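Local structure of Lin2004 protein (Listeria innocua, 2HUJ) at residues A[95-100]-A[116-121]; A[34-39]-A[57-62]. The protein is of unknown function but adopts a four-helical bundle fold and belongs to the bacterial DUF1798 family. All coordinates share one frame; numbering follows the deposited sequence.

Contact 1: residues A[95-100]-A[116-121]; sequences CDNVQM and LDHYQS
Asn97 and His118 meet side chain to side chain at the tightest point of this helix pair. The amide oxygen OD1 of Asn97 comes up to the rim of the imidazole, near the ring plane, 3.2 Å from CD2 of His118. This is a close approach of an oxygen to an aromatic C-H, consistent with a weakly favourable electrostatic contact. The amide plane stands 78° from the imidazole, so the two flat groups cross almost at right angles instead of stacking. His118 has CG beside its backbone N (chi1 -76°), which swings the ring back along its own helix, where ND1 bonds to the carbonyl O of His114. That bond helps fix the ring's rotation and holds the CD2 edge against Asn97.

Segments 95-100 and 116-121, on the consecutive helices 88-104 and 112-137 of the four-helix bundle, run roughly antiparallel, with 136° between their N-to-C directions. The segment axes approach to 9.0 Å, and the CA atoms of Asn97 and His118 lie 5.7 Å apart. Val98 and Tyr119 direct their CB atoms away from this interface and are buried against other parts of the bundle.

Packing is looser to either side of the central pair. The exposed selenomethionine Met100 lays SE obliquely beside the imidazole, 4.6 Å from the centroid of the His118 ring, a sulfur-aromatic type contact made by selenium. At the other end, ND2 of Asn97 stays 3.7 Å from OG of Ser121, too far for a hydrogen bond; ND2 is hydrogen-bonded instead to a residue adjoining the segments.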
# COMPACT_ATOMS: atom_id res chain seq x y z
N CYS A 95 3.56 -2.11 -3.96
CA CYS A 95 2.77 -1.01 -4.54
C CYS A 95 1.81 -1.46 -5.64
O CYS A 95 0.66 -1.02 -5.69
CB CYS A 95 3.70 0.09 -5.06
SG CYS A 95 4.53 0.96 -3.67
N ASP A 96 2.28 -2.33 -6.53
CA ASP A 96 1.41 -2.91 -7.56
C ASP A 96 0.20 -3.54 -6.91
O ASP A 96 -0.95 -3.38 -7.40
CB ASP A 96 2.12 -3.98 -8.37
CG ASP A 96 3.21 -3.45 -9.27
OD1 ASP A 96 3.23 -2.24 -9.60
OD2 ASP A 96 4.06 -4.29 -9.67
N ASN A 97 0.42 -4.25 -5.80
CA ASN A 97 -0.68 -4.93 -5.11
C ASN A 97 -1.75 -3.97 -4.66
O ASN A 97 -2.94 -4.28 -4.67
CB ASN A 97 -0.18 -5.67 -3.85
CG ASN A 97 0.77 -6.82 -4.17
OD1 ASN A 97 0.81 -7.30 -5.29
ND2 ASN A 97 1.56 -7.24 -3.18
N VAL A 98 -1.33 -2.81 -4.16
CA VAL A 98 -2.27 -1.80 -3.68
C VAL A 98 -3.14 -1.30 -4.82
O VAL A 98 -4.34 -1.10 -4.64
CB VAL A 98 -1.53 -0.64 -3.04
CG1 VAL A 98 -2.51 0.47 -2.63
CG2 VAL A 98 -0.77 -1.11 -1.79
N GLN A 99 -2.57 -1.12 -6.01
CA GLN A 99 -3.38 -0.67 -7.13
C GLN A 99 -4.37 -1.77 -7.56
O GLN A 99 -5.56 -1.48 -7.79
CB GLN A 99 -2.52 -0.23 -8.32
CG GLN A 99 -3.38 0.12 -9.56
CD GLN A 99 -2.65 0.96 -10.58
OE1 GLN A 99 -2.11 2.02 -10.25
NE2 GLN A 99 -2.59 0.48 -11.83
N MSE A 100 -3.90 -3.01 -7.66
CA MSE A 100 -4.76 -4.12 -8.05
C MSE A 100 -5.95 -4.31 -7.10
O MSE A 100 -7.10 -4.51 -7.54
CB MSE A 100 -3.99 -5.43 -8.09
CG MSE A 100 -3.00 -5.55 -9.17
SE MSE A 100 -2.04 -7.30 -8.71
CE MSE A 100 -0.68 -6.66 -8.51
N LEU A 116 -6.77 -11.63 -0.24
CA LEU A 116 -6.10 -11.79 1.05
C LEU A 116 -4.58 -11.81 0.90
O LEU A 116 -3.88 -11.15 1.63
CB LEU A 116 -6.54 -13.08 1.69
CG LEU A 116 -5.84 -13.48 2.99
CD1 LEU A 116 -6.21 -12.51 4.08
CD2 LEU A 116 -6.19 -14.88 3.38
N ASP A 117 -4.09 -12.64 -0.04
CA ASP A 117 -2.64 -12.80 -0.21
C ASP A 117 -1.97 -11.52 -0.65
O ASP A 117 -0.87 -11.21 -0.21
CB ASP A 117 -2.31 -13.95 -1.16
CG ASP A 117 -2.58 -15.34 -0.57
OD1 ASP A 117 -2.79 -15.52 0.67
OD2 ASP A 117 -2.57 -16.30 -1.36
N HIS A 118 -2.66 -10.77 -1.52
CA HIS A 118 -2.18 -9.44 -1.95
C HIS A 118 -2.20 -8.42 -0.84
O HIS A 118 -1.24 -7.65 -0.66
CB HIS A 118 -2.94 -8.99 -3.16
CG HIS A 118 -2.51 -9.70 -4.40
ND1 HIS A 118 -2.81 -11.03 -4.63
CD2 HIS A 118 -1.65 -9.33 -5.38
CE1 HIS A 118 -2.24 -11.42 -5.76
NE2 HIS A 118 -1.52 -10.40 -6.24
N TYR A 119 -3.31 -8.39 -0.11
CA TYR A 119 -3.43 -7.49 1.04
C TYR A 119 -2.33 -7.77 2.07
O TYR A 119 -1.65 -6.86 2.55
CB TYR A 119 -4.83 -7.65 1.69
CG TYR A 119 -4.93 -7.16 3.14
CD1 TYR A 119 -4.85 -5.80 3.45
CD2 TYR A 119 -5.16 -8.04 4.17
CE1 TYR A 119 -4.97 -5.36 4.76
CE2 TYR A 119 -5.27 -7.61 5.47
CZ TYR A 119 -5.15 -6.26 5.76
OH TYR A 119 -5.26 -5.88 7.07
N GLN A 120 -2.15 -9.04 2.42
CA GLN A 120 -1.19 -9.39 3.47
C GLN A 120 0.25 -9.17 3.04
O GLN A 120 1.08 -8.71 3.84
CB GLN A 120 -1.39 -10.83 3.93
CG GLN A 120 -2.67 -10.99 4.72
CD GLN A 120 -2.85 -12.32 5.42
OE1 GLN A 120 -2.56 -13.39 4.87
NE2 GLN A 120 -3.43 -12.26 6.62
N SER A 121 0.56 -9.48 1.78
CA SER A 121 1.92 -9.30 1.27
C SER A 121 2.34 -7.83 1.42
O SER A 121 3.42 -7.52 1.92
CB SER A 121 2.01 -9.74 -0.19
OG SER A 121 3.30 -9.47 -0.72

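Contact 2: residues A[34-39]-A[57-62]; sequences EKNWEL and KPFVDE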
# COMPACT_ATOMS: atom_id res chain seq x y z
N GLU A 34 -5.26 -0.99 3.90
CA GLU A 34 -6.38 -1.29 4.80
C GLU A 34 -7.73 -0.86 4.24
O GLU A 34 -8.69 -1.59 4.35
CB GLU A 34 -6.18 -0.63 6.18
CG GLU A 34 -5.01 -1.08 6.97
CD GLU A 34 -4.99 -2.57 7.28
OE1 GLU A 34 -6.06 -3.21 7.30
OE2 GLU A 34 -3.88 -3.07 7.53
N LYS A 35 -7.79 0.32 3.62
CA LYS A 35 -9.00 0.81 2.99
C LYS A 35 -9.46 -0.15 1.91
O LYS A 35 -10.67 -0.46 1.84
CB LYS A 35 -8.79 2.19 2.37
CG LYS A 35 -8.66 3.34 3.31
CD LYS A 35 -8.56 4.64 2.49
CE LYS A 35 -8.19 5.85 3.31
NZ LYS A 35 -8.07 7.06 2.41
N ASN A 36 -8.52 -0.65 1.10
CA ASN A 36 -8.86 -1.61 0.04
C ASN A 36 -9.52 -2.83 0.61
O ASN A 36 -10.55 -3.32 0.11
CB ASN A 36 -7.61 -2.05 -0.73
CG ASN A 36 -6.92 -0.91 -1.51
OD1 ASN A 36 -7.39 0.24 -1.56
ND2 ASN A 36 -5.79 -1.26 -2.13
N TRP A 37 -8.91 -3.35 1.67
CA TRP A 37 -9.37 -4.60 2.29
C TRP A 37 -10.73 -4.41 2.92
O TRP A 37 -11.63 -5.24 2.78
CB TRP A 37 -8.33 -5.01 3.34
CG TRP A 37 -8.61 -6.25 4.10
CD1 TRP A 37 -8.73 -6.36 5.44
CD2 TRP A 37 -8.77 -7.60 3.58
NE1 TRP A 37 -8.95 -7.67 5.80
CE2 TRP A 37 -8.98 -8.45 4.68
CE3 TRP A 37 -8.75 -8.15 2.29
CZ2 TRP A 37 -9.21 -9.83 4.54
CZ3 TRP A 37 -8.96 -9.53 2.15
CH2 TRP A 37 -9.18 -10.34 3.26
N GLU A 38 -10.92 -3.30 3.63
CA GLU A 38 -12.22 -3.06 4.26
C GLU A 38 -13.33 -2.80 3.26
O GLU A 38 -14.46 -3.24 3.47
CB GLU A 38 -12.15 -1.91 5.26
CG GLU A 38 -11.20 -2.19 6.46
CD GLU A 38 -11.66 -3.34 7.37
OE1 GLU A 38 -12.89 -3.63 7.43
OE2 GLU A 38 -10.79 -3.96 8.02
N LEU A 39 -13.03 -2.12 2.15
CA LEU A 39 -14.03 -1.92 1.09
C LEU A 39 -14.42 -3.26 0.48
O LEU A 39 -15.60 -3.55 0.30
CB LEU A 39 -13.49 -0.96 0.01
CG LEU A 39 -14.40 -0.69 -1.19
CD1 LEU A 39 -15.73 -0.13 -0.73
CD2 LEU A 39 -13.73 0.26 -2.15
N LYS A 57 -12.79 5.69 -9.92
CA LYS A 57 -11.61 6.45 -10.37
C LYS A 57 -10.95 7.27 -9.24
O LYS A 57 -9.74 7.22 -9.06
CB LYS A 57 -11.94 7.31 -11.58
CG LYS A 57 -10.74 8.05 -12.17
CD LYS A 57 -11.19 9.01 -13.25
CE LYS A 57 -10.01 9.80 -13.74
NZ LYS A 57 -9.53 10.80 -12.76
N PRO A 58 -11.74 8.02 -8.48
CA PRO A 58 -11.15 8.79 -7.37
C PRO A 58 -10.46 7.90 -6.33
O PRO A 58 -9.41 8.26 -5.80
CB PRO A 58 -12.36 9.50 -6.77
CG PRO A 58 -13.34 9.58 -7.94
CD PRO A 58 -13.18 8.29 -8.63
N PHE A 59 -11.06 6.76 -6.04
CA PHE A 59 -10.47 5.82 -5.08
C PHE A 59 -9.15 5.28 -5.61
O PHE A 59 -8.14 5.24 -4.90
CB PHE A 59 -11.45 4.69 -4.77
CG PHE A 59 -11.02 3.80 -3.62
CD1 PHE A 59 -11.34 4.13 -2.31
CD2 PHE A 59 -10.32 2.64 -3.86
CE1 PHE A 59 -10.98 3.31 -1.25
CE2 PHE A 59 -9.95 1.79 -2.79
CZ PHE A 59 -10.27 2.13 -1.49
N VAL A 60 -9.16 4.82 -6.85
CA VAL A 60 -7.97 4.25 -7.47
C VAL A 60 -6.88 5.32 -7.65
O VAL A 60 -5.70 5.07 -7.39
CB VAL A 60 -8.30 3.52 -8.78
CG1 VAL A 60 -7.02 3.04 -9.46
CG2 VAL A 60 -9.22 2.32 -8.49
N ASP A 61 -7.29 6.52 -8.06
CA ASP A 61 -6.36 7.65 -8.15
C ASP A 61 -5.66 7.97 -6.81
O ASP A 61 -4.48 8.20 -6.78
CB ASP A 61 -7.07 8.92 -8.61
CG ASP A 61 -7.42 8.94 -10.10
OD1 ASP A 61 -6.95 8.09 -10.88
OD2 ASP A 61 -8.15 9.90 -10.48
N GLU A 62 -6.41 8.02 -5.72
CA GLU A 62 -5.81 8.28 -4.41
C GLU A 62 -4.82 7.14 -4.04
O GLU A 62 -3.72 7.39 -3.56
CB GLU A 62 -6.92 8.45 -3.37
CG GLU A 62 -6.52 8.35 -1.89
CD GLU A 62 -5.58 9.45 -1.45
OE1 GLU A 62 -5.43 10.45 -2.21
OE2 GLU A 62 -4.99 9.30 -0.36
O HOH W 1 -5.61 6.96 1.12
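Phe59 reaches from helix 52-81 to helix 16-45, and its ring makes all the direct side-chain contacts between 34-39 and 57-62. These are parts of the first two helices of the four-helix bundle, and they run antiparallel with 147° between the segment directions. The axes of the two segments come no closer than 11.9 Å, a wide spacing that the aromatic side chain spans: CG of Phe59 is anti to its backbone N (chi1 -171°), which sends the ring across the gap. Leu39 sets CD2 over one face in a CH-pi contact, 4.1 Å from the centroid of the Phe59 ring and displaced toward CZ and CE2. CB of Lys35 meets the same end of the ring obliquely. Asn36 brings OD1 in obliquely, 3.2 Å from CE2 of Phe59, with amide and ring planes inclined at 50°.

A second shell fixes these groups. The buried Asn36 amide is gripped at both ends: OD1 is bonded to NE2 of Gln32 one turn earlier, and ND2 to OG1 of Thr101, with a further weak bond to the carbonyl O of Val98. These bonds, to its own helix and to helix 88-104, probably fix how the amide is turned against Phe59. The phenyl ring also packs edge-to-face with Phe106 and touches Ala102, while Leu39 leans on Ala105 and Phe106.

Farther out, the contact turns polar. Lys35 extends its chain past the ring toward Glu62, but their charged atoms stop 4.7 Å apart, NZ to OE2. OE1 of Glu62 is engaged in a salt bridge with Arg65. One water closes the gap, accepting from NZ of Lys35 at 2.8 Å and donating to OE2 of Glu62 at 2.8 Å.

The two contacts share no helix: contact 2 joins the first two helices of the bundle and contact 1 the last two, their centres about 12 Å apart. Contact 1 is a surface contact of polar side chains and a selenium between closely approaching helices. Contact 2 is partly buried, and there an aromatic ring bridges a wider gap, with a water-mediated polar rim. They meet on the side of 116-121 that faces helix 16-45. Tyr119 OH probably hydrogen-bonds to OE1 of Glu34 at 2.8 Å, and the Tyr119 ring stacks with Trp37. Leu116 also packs on that indole, tying 116-121 to 34-39.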